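Local coordinates for protein NAD(P)H-hydrate epimerase (Saccharomyces cerevisiae, PDB 1JZT) that catalyses epimerization of the R and S forms of NAD(P)HX, the hydrated, damaged form of NAD(P)H, so that an S-specific dehydratase can repair both, at residues A[63-68]-A[73-78]; A[147-152]-A[174-179]; A[182-187]-A[205-210]. All coordinates share one frame; numbering follows the deposited sequence.

In the fold
The three contacts follow one another along the chain, all in a Rossmann-like fold built on a mostly parallel sheet. Contact 1 is the buried one, joining strand 60-65 to helix 69-83 about 7 Å from the centre of the chain. Contact 2 pairs loops that follow strands 133-139 and 169-172; its centre is 15 Å from that of contact 1. Contact 3, further out, joins loops after strands 169-172 and 194-198. Contacts 2 and 3 touch: the W178 ring meets P184 and H207. Contact 1 holds D73 of the predicted substrate site; contact 2 holds P147 and P148 of that site and T176 of the predicted potassium site.

Contact 1 (A[63-68]-A[73-78]); sequences VIAGPG and DGLVCA
V63 and A65 point their side chains from the strand onto G74, L75 and A78 of the helix, in the beta-alpha-beta unit formed by strand 60-65, helix 69-83 and strand 88-91 of this Rossmann-like fold. V63 uses both branches. With CG1 anti to the backbone N (chi1 -179°), that methyl lies over the helix backbone, 3.8 Å from G74 O, while CG2 reaches along the helix to within 4.4 Å of A78 CB. The G74 carbonyl it brushes is already engaged within the helix, accepting the A78 backbone N-H at 2.9 Å. Because G74 has no side chain, the chains can approach closely here: A65 CA and G74 CA are 5.8 Å apart. The short strand and helix segments run roughly antiparallel, 151° between their directions, with axes 8.1 Å apart at closest approach. No hydrogen bond crosses between them; the fit is all van der Waals contact among buried residues.

Further out, V90 of the next strand touches V63, L75 and A78, so it meets residues of both segments. Helix 100-111 adds L105 and L109 against L75, and helix 28-46 packs on D73 and C77. Beyond A65 the chain turns through G66 and G68 toward the predicted NAD(P)HX-binding residues, D73 among them. L75 starts off directed away from the strand, but chi2 of -178° sends CD1 straight on along the chain and leaves CD2 as the side branch, which turns back to 4.0 Å from A65 CB.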
loop_
_atom_site.group_PDB
_atom_site.type_symbol
_atom_site.label_atom_id
_atom_site.label_comp_id
_atom_site.label_asym_id
_atom_site.label_seq_id
_atom_site.Cartn_x
_atom_site.Cartn_y
_atom_site.Cartn_z
ATOM N N VAL A 63 5.400 -5.281 -6.918
ATOM C CA VAL A 63 5.352 -4.253 -5.877
ATOM C C VAL A 63 6.283 -3.083 -6.187
ATOM O O VAL A 63 7.499 -3.257 -6.267
ATOM C CB VAL A 63 5.759 -4.848 -4.506
ATOM C CG1 VAL A 63 5.675 -3.789 -3.420
ATOM C CG2 VAL A 63 4.864 -6.036 -4.172
ATOM N N ILE A 64 5.712 -1.891 -6.349
ATOM C CA ILE A 64 6.510 -0.698 -6.636
ATOM C C ILE A 64 6.610 0.139 -5.363
ATOM O O ILE A 64 5.619 0.691 -4.885
ATOM C CB ILE A 64 5.878 0.142 -7.770
ATOM C CG1 ILE A 64 5.579 -0.770 -8.973
ATOM C CG2 ILE A 64 6.837 1.257 -8.188
ATOM C CD1 ILE A 64 4.931 -0.054 -10.164
ATOM N N ALA A 65 7.821 0.234 -4.823
ATOM C CA ALA A 65 8.057 0.963 -3.581
ATOM C C ALA A 65 8.621 2.370 -3.741
ATOM O O ALA A 65 9.640 2.568 -4.407
ATOM C CB ALA A 65 8.976 0.133 -2.675
ATOM N N GLY A 66 7.951 3.336 -3.112
ATOM C CA GLY A 66 8.382 4.722 -3.161
ATOM C C GLY A 66 9.558 4.947 -2.222
ATOM O O GLY A 66 9.951 4.029 -1.498
ATOM N N PRO A 67 10.128 6.162 -2.192
ATOM C CA PRO A 67 11.271 6.483 -1.334
ATOM C C PRO A 67 10.964 6.794 0.130
ATOM O O PRO A 67 11.878 7.078 0.904
ATOM C CB PRO A 67 11.894 7.669 -2.055
ATOM C CG PRO A 67 10.675 8.431 -2.489
ATOM C CD PRO A 67 9.718 7.341 -2.983
ATOM N N GLY A 68 9.691 6.750 0.517
ATOM C CA GLY A 68 9.361 7.054 1.896
ATOM C C GLY A 68 8.610 5.953 2.623
ATOM O O GLY A 68 8.749 4.773 2.312
ATOM N N ASP A 73 6.133 0.304 3.709
ATOM C CA ASP A 73 4.996 -0.587 3.925
ATOM C C ASP A 73 4.991 -1.639 2.817
ATOM O O ASP A 73 4.660 -2.800 3.046
ATOM C CB ASP A 73 3.667 0.190 3.894
ATOM C CG ASP A 73 3.471 1.094 5.110
ATOM O OD1 ASP A 73 4.236 0.990 6.085
ATOM O OD2 ASP A 73 2.535 1.916 5.086
ATOM N N GLY A 74 5.364 -1.222 1.611
ATOM C CA GLY A 74 5.404 -2.146 0.492
ATOM C C GLY A 74 6.478 -3.211 0.643
ATOM O O GLY A 74 6.270 -4.367 0.259
ATOM N N LEU A 75 7.630 -2.831 1.189
ATOM C CA LEU A 75 8.728 -3.776 1.387
ATOM C C LEU A 75 8.299 -4.884 2.353
ATOM O O LEU A 75 8.657 -6.051 2.170
ATOM C CB LEU A 75 9.970 -3.052 1.930
ATOM C CG LEU A 75 10.536 -1.931 1.048
ATOM C CD1 LEU A 75 11.801 -1.329 1.678
ATOM C CD2 LEU A 75 10.837 -2.488 -0.327
ATOM N N VAL A 76 7.538 -4.508 3.379
ATOM C CA VAL A 76 7.028 -5.466 4.362
ATOM C C VAL A 76 6.008 -6.377 3.662
ATOM O O VAL A 76 6.052 -7.599 3.788
ATOM C CB VAL A 76 6.321 -4.745 5.530
ATOM C CG1 VAL A 76 5.570 -5.753 6.399
ATOM C CG2 VAL A 76 7.344 -3.995 6.370
ATOM N N CYS A 77 5.085 -5.757 2.932
ATOM C CA CYS A 77 4.048 -6.476 2.197
ATOM C C CYS A 77 4.635 -7.572 1.315
ATOM O O CYS A 77 4.141 -8.693 1.288
ATOM C CB CYS A 77 3.268 -5.490 1.329
ATOM S SG CYS A 77 2.114 -6.263 0.169
ATOM N N ALA A 78 5.688 -7.227 0.583
ATOM C CA ALA A 78 6.349 -8.162 -0.307
ATOM C C ALA A 78 6.844 -9.419 0.410
ATOM O O ALA A 78 6.744 -10.523 -0.133
ATOM C CB ALA A 78 7.507 -7.467 -1.016
#

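Contact 2 (A[147-152]-A[174-179]); sequences PPMREP and VPTGWD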
loop_
_atom_site.group_PDB
_atom_site.type_symbol
_atom_site.label_atom_id
_atom_site.label_comp_id
_atom_site.label_asym_id
_atom_site.label_seq_id
_atom_site.Cartn_x
_atom_site.Cartn_y
_atom_site.Cartn_z
ATOM N N PRO A 147 1.803 17.461 -4.508
ATOM C CA PRO A 147 2.149 17.754 -5.901
ATOM C C PRO A 147 3.023 19.003 -6.020
ATOM O O PRO A 147 3.083 19.817 -5.098
ATOM C CB PRO A 147 0.785 17.931 -6.561
ATOM C CG PRO A 147 -0.041 18.511 -5.455
ATOM C CD PRO A 147 0.359 17.648 -4.279
ATOM N N PRO A 148 3.718 19.162 -7.158
ATOM C CA PRO A 148 3.695 18.232 -8.289
ATOM C C PRO A 148 4.577 17.015 -8.048
ATOM O O PRO A 148 5.468 17.034 -7.195
ATOM C CB PRO A 148 4.214 19.085 -9.436
ATOM C CG PRO A 148 5.241 19.923 -8.750
ATOM C CD PRO A 148 4.515 20.358 -7.492
HETATM N N MSE A 149 4.324 15.956 -8.806
HETATM C CA MSE A 149 5.117 14.748 -8.676
HETATM C C MSE A 149 6.339 14.868 -9.570
HETATM O O MSE A 149 6.254 15.379 -10.685
HETATM C CB MSE A 149 4.314 13.524 -9.087
HETATM C CG MSE A 149 5.081 12.240 -8.877
HETATM SE SE MSE A 149 3.949 10.724 -9.059
HETATM C CE MSE A 149 2.826 11.042 -7.525
ATOM N N ARG A 150 7.469 14.385 -9.074
ATOM C CA ARG A 150 8.714 14.457 -9.817
ATOM C C ARG A 150 9.082 13.121 -10.441
ATOM O O ARG A 150 8.502 12.088 -10.103
ATOM C CB ARG A 150 9.827 14.919 -8.883
ATOM C CG ARG A 150 9.446 16.147 -8.068
ATOM C CD ARG A 150 10.670 16.796 -7.477
ATOM N NE ARG A 150 10.360 17.999 -6.714
ATOM C CZ ARG A 150 11.284 18.843 -6.267
ATOM N NH1 ARG A 150 12.567 18.607 -6.517
ATOM N NH2 ARG A 150 10.933 19.913 -5.562
ATOM N N GLU A 151 10.031 13.144 -11.373
ATOM C CA GLU A 151 10.482 11.915 -12.015
ATOM C C GLU A 151 11.342 11.171 -11.001
ATOM O O GLU A 151 11.873 11.780 -10.070
ATOM C CB GLU A 151 11.317 12.228 -13.264
ATOM C CG GLU A 151 10.546 12.882 -14.412
ATOM C CD GLU A 151 9.380 12.036 -14.906
ATOM O OE1 GLU A 151 9.356 10.815 -14.628
ATOM O OE2 GLU A 151 8.493 12.590 -15.586
ATOM N N PRO A 152 11.494 9.848 -11.164
ATOM C CA PRO A 152 10.904 9.047 -12.237
ATOM C C PRO A 152 9.485 8.586 -11.912
ATOM O O PRO A 152 8.868 7.859 -12.688
ATOM C CB PRO A 152 11.873 7.881 -12.354
ATOM C CG PRO A 152 12.217 7.627 -10.911
ATOM C CD PRO A 152 12.416 9.033 -10.348
ATOM N N VAL A 174 -3.398 5.385 0.013
ATOM C CA VAL A 174 -4.074 6.284 -0.920
ATOM C C VAL A 174 -3.522 6.036 -2.323
ATOM O O VAL A 174 -2.387 5.589 -2.482
ATOM C CB VAL A 174 -3.857 7.788 -0.560
ATOM C CG1 VAL A 174 -4.572 8.129 0.729
ATOM C CG2 VAL A 174 -2.367 8.095 -0.439
ATOM N N PRO A 175 -4.330 6.303 -3.365
ATOM C CA PRO A 175 -3.870 6.098 -4.744
ATOM C C PRO A 175 -2.784 7.125 -5.048
ATOM O O PRO A 175 -3.002 8.326 -4.885
ATOM C CB PRO A 175 -5.135 6.340 -5.574
ATOM C CG PRO A 175 -6.251 5.985 -4.619
ATOM C CD PRO A 175 -5.770 6.605 -3.331
ATOM N N THR A 176 -1.613 6.663 -5.470
ATOM C CA THR A 176 -0.517 7.578 -5.766
ATOM C C THR A 176 -0.921 8.588 -6.843
ATOM O O THR A 176 -1.491 8.220 -7.867
ATOM C CB THR A 176 0.732 6.793 -6.209
ATOM O OG1 THR A 176 1.181 5.971 -5.122
ATOM C CG2 THR A 176 1.849 7.740 -6.619
ATOM N N GLY A 177 -0.649 9.865 -6.598
ATOM C CA GLY A 177 -0.998 10.879 -7.579
ATOM C C GLY A 177 -2.323 11.568 -7.309
ATOM O O GLY A 177 -2.623 12.601 -7.915
ATOM N N TRP A 178 -3.130 10.999 -6.416
ATOM C CA TRP A 178 -4.420 11.599 -6.064
ATOM C C TRP A 178 -4.192 12.670 -5.006
ATOM O O TRP A 178 -3.228 12.602 -4.240
ATOM C CB TRP A 178 -5.376 10.547 -5.479
ATOM C CG TRP A 178 -6.046 9.648 -6.478
ATOM C CD1 TRP A 178 -5.581 9.295 -7.712
ATOM C CD2 TRP A 178 -7.278 8.932 -6.290
ATOM N NE1 TRP A 178 -6.447 8.401 -8.305
ATOM C CE2 TRP A 178 -7.496 8.162 -7.456
ATOM C CE3 TRP A 178 -8.220 8.868 -5.249
ATOM C CZ2 TRP A 178 -8.618 7.333 -7.614
ATOM C CZ3 TRP A 178 -9.341 8.040 -5.406
ATOM C CH2 TRP A 178 -9.526 7.284 -6.585
ATOM N N ASP A 179 -5.072 13.666 -4.964
ATOM C CA ASP A 179 -4.950 14.686 -3.938
ATOM C C ASP A 179 -5.515 13.997 -2.701
ATOM O O ASP A 179 -6.688 13.633 -2.671
ATOM C CB ASP A 179 -5.778 15.922 -4.292
ATOM C CG ASP A 179 -5.584 17.048 -3.298
ATOM O OD1 ASP A 179 -5.936 16.863 -2.115
ATOM O OD2 ASP A 179 -5.067 18.113 -3.694
#
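The hydroxyl OG1 of T176 is held by two groups from the end of strand 133-139 and the loop after it: it is hydrogen-bonded to D138 OD1 and takes the backbone N-H of F141. These two bonds fix the rotation of the side chain at chi1 -64°, and they leave the methyl CG2 to meet M149. The touching atom there is the terminal CE of M149, a selenomethionine in this crystal, 3.6 Å from T176 CG2. The same methyl sits 3.8 Å from G177 N, so it rests in the angle between a threonine methyl and the following peptide. M149 gets there by running nearly straight through its first two torsions, CG anti to the backbone N, and then bending at chi3 (-66°, about the CG-SE bond); the two side chains cross at about a right angle. F141 and V157 of helix 153-163 also touch M149, and V157 reaches T176 as well.

Both segments are loops of the Rossmann-like fold. T176, like D138, is a predicted potassium ligand, and P147 and P148 belong to the predicted NAD(P)HX site, so M149 links the loop holding those prolines to a probable ion-binding threonine.

T176 is the second residue of a type II beta turn from P175 to W178, closed by W178 N to P175 O at 3.1 Å. G177 fills the third position with a positive phi of 96°, where a side chain would press on the preceding carbonyl. P175 CB lies 3.3 Å above one face of the W178 ring, toward its rim, while W178 NE1 is hydrogen-bonded to I190 O.

Contact 3 (A[182-187]-A[205-210]); sequences KGPISQ and SSHIRE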
loop_
_atom_site.group_PDB
_atom_site.type_symbol
_atom_site.label_atom_id
_atom_site.label_comp_id
_atom_site.label_asym_id
_atom_site.label_seq_id
_atom_site.Cartn_x
_atom_site.Cartn_y
_atom_site.Cartn_z
ATOM N N LYS A 182 -8.531 16.153 -1.674
ATOM C CA LYS A 182 -9.439 16.554 -2.742
ATOM C C LYS A 182 -9.820 15.420 -3.683
ATOM O O LYS A 182 -10.886 15.451 -4.292
ATOM C CB LYS A 182 -8.817 17.682 -3.570
ATOM C CG LYS A 182 -8.395 18.908 -2.776
ATOM C CD LYS A 182 -9.589 19.616 -2.168
ATOM C CE LYS A 182 -9.174 20.924 -1.517
ATOM N NZ LYS A 182 -8.542 21.857 -2.497
ATOM N N GLY A 183 -8.943 14.432 -3.814
ATOM C CA GLY A 183 -9.215 13.318 -4.705
ATOM C C GLY A 183 -8.413 13.406 -5.993
ATOM O O GLY A 183 -7.519 14.237 -6.107
ATOM N N PRO A 184 -8.720 12.568 -6.995
ATOM C CA PRO A 184 -8.001 12.574 -8.271
ATOM C C PRO A 184 -8.153 13.894 -9.022
ATOM O O PRO A 184 -9.264 14.313 -9.340
ATOM C CB PRO A 184 -8.619 11.393 -9.016
ATOM C CG PRO A 184 -10.026 11.400 -8.529
ATOM C CD PRO A 184 -9.876 11.652 -7.048
ATOM N N ILE A 185 -7.029 14.546 -9.293
ATOM C CA ILE A 185 -7.034 15.818 -9.999
ATOM C C ILE A 185 -6.229 15.730 -11.292
ATOM O O ILE A 185 -6.749 15.992 -12.374
ATOM C CB ILE A 185 -6.432 16.945 -9.124
ATOM C CG1 ILE A 185 -7.210 17.066 -7.810
ATOM C CG2 ILE A 185 -6.446 18.266 -9.891
ATOM C CD1 ILE A 185 -8.684 17.388 -7.973
ATOM N N SER A 186 -4.958 15.361 -11.172
ATOM C CA SER A 186 -4.080 15.241 -12.330
ATOM C C SER A 186 -4.445 14.034 -13.191
ATOM O O SER A 186 -4.901 13.011 -12.680
ATOM C CB SER A 186 -2.621 15.133 -11.874
ATOM O OG SER A 186 -2.437 14.028 -11.006
ATOM N N GLN A 187 -4.242 14.163 -14.499
ATOM C CA GLN A 187 -4.544 13.087 -15.438
ATOM C C GLN A 187 -3.322 12.779 -16.299
ATOM O O GLN A 187 -2.565 13.680 -16.655
ATOM C CB GLN A 187 -5.714 13.482 -16.338
ATOM C CG GLN A 187 -6.969 13.878 -15.583
ATOM C CD GLN A 187 -7.516 12.748 -14.735
ATOM O OE1 GLN A 187 -7.850 11.678 -15.248
ATOM N N SER A 205 -10.433 8.892 -0.375
ATOM C CA SER A 205 -11.048 7.571 -0.468
ATOM C C SER A 205 -12.528 7.623 -0.847
ATOM O O SER A 205 -13.074 6.654 -1.376
ATOM C CB SER A 205 -10.891 6.804 0.856
ATOM O OG SER A 205 -11.642 7.407 1.901
ATOM N N SER A 206 -13.183 8.745 -0.573
ATOM C CA SER A 206 -14.600 8.881 -0.895
ATOM C C SER A 206 -14.811 9.099 -2.394
ATOM O O SER A 206 -15.940 9.274 -2.848
ATOM C CB SER A 206 -15.201 10.058 -0.127
ATOM O OG SER A 206 -14.669 11.281 -0.611
ATOM N N HIS A 207 -13.723 9.088 -3.157
ATOM C CA HIS A 207 -13.798 9.290 -4.600
ATOM C C HIS A 207 -13.747 7.995 -5.395
ATOM O O HIS A 207 -13.854 8.011 -6.621
ATOM C CB HIS A 207 -12.662 10.206 -5.056
ATOM C CG HIS A 207 -12.813 11.622 -4.600
ATOM N ND1 HIS A 207 -13.378 12.602 -5.388
ATOM C CD2 HIS A 207 -12.503 12.218 -3.425
ATOM C CE1 HIS A 207 -13.408 13.740 -4.719
ATOM N NE2 HIS A 207 -12.883 13.535 -3.524
ATOM N N ILE A 208 -13.572 6.870 -4.708
ATOM C CA ILE A 208 -13.517 5.589 -5.402
ATOM C C ILE A 208 -14.924 5.144 -5.784
ATOM O O ILE A 208 -15.911 5.606 -5.210
ATOM C CB ILE A 208 -12.885 4.475 -4.525
ATOM C CG1 ILE A 208 -13.795 4.167 -3.335
ATOM C CG2 ILE A 208 -11.491 4.901 -4.062
ATOM C CD1 ILE A 208 -13.318 3.010 -2.477
ATOM N N ARG A 209 -15.001 4.247 -6.761
ATOM C CA ARG A 209 -16.268 3.695 -7.223
ATOM C C ARG A 209 -16.349 2.247 -6.763
ATOM O O ARG A 209 -15.553 1.416 -7.190
ATOM C CB ARG A 209 -16.348 3.738 -8.749
ATOM C CG ARG A 209 -16.354 5.126 -9.345
ATOM C CD ARG A 209 -16.393 5.064 -10.866
ATOM N NE ARG A 209 -16.455 6.399 -11.452
ATOM C CZ ARG A 209 -16.531 6.645 -12.756
ATOM N NH1 ARG A 209 -16.555 5.644 -13.625
ATOM N NH2 ARG A 209 -16.584 7.897 -13.191
ATOM N N GLU A 210 -17.316 1.953 -5.901
ATOM C CA GLU A 210 -17.498 0.603 -5.378
ATOM C C GLU A 210 -17.512 -0.476 -6.459
ATOM O O GLU A 210 -17.062 -1.598 -6.232
ATOM C CB GLU A 210 -18.792 0.527 -4.556
ATOM C CG GLU A 210 -20.007 1.159 -5.227
ATOM C CD GLU A 210 -19.903 2.673 -5.328
ATOM O OE1 GLU A 210 -19.830 3.339 -4.270
ATOM O OE2 GLU A 210 -19.888 3.196 -6.465
#
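A classic beta bulge, in which K182 and G183 both face D179, meets the end of a 3-10 segment, 205-207, through the imidazole of H207. The ring lies over the bulge backbone with G183 CA above one face, 3.8 Å from the ring centroid and 16° off its normal, a CH-pi contact. Bare CA makes this possible: a CB on G183 would run into the ring at CD2, and its positive phi (104°) calls for glycine in any case. The next residue, P184, brings CD obliquely to the ring, 3.7 Å from H207 CB. K182 O comes within 2.9 Å of H207 NE2, but the angle is too poor for a hydrogen bond, and no hydrogen bond spans the two segments. H207 takes chi1 -70°, which sets CG beside its own backbone N and lets the ring reach across to the glycine.

Behind the proline stands W178, which P184 also touches. D179 OD1 accepts the K182 backbone N-H, a bond between residues of the bulge. What results is a contact between the loops that follow the neighbouring parallel strands 169-172 and 194-198 of the Rossmann-like sheet, an imidazole laid on the glycine of a classic beta bulge.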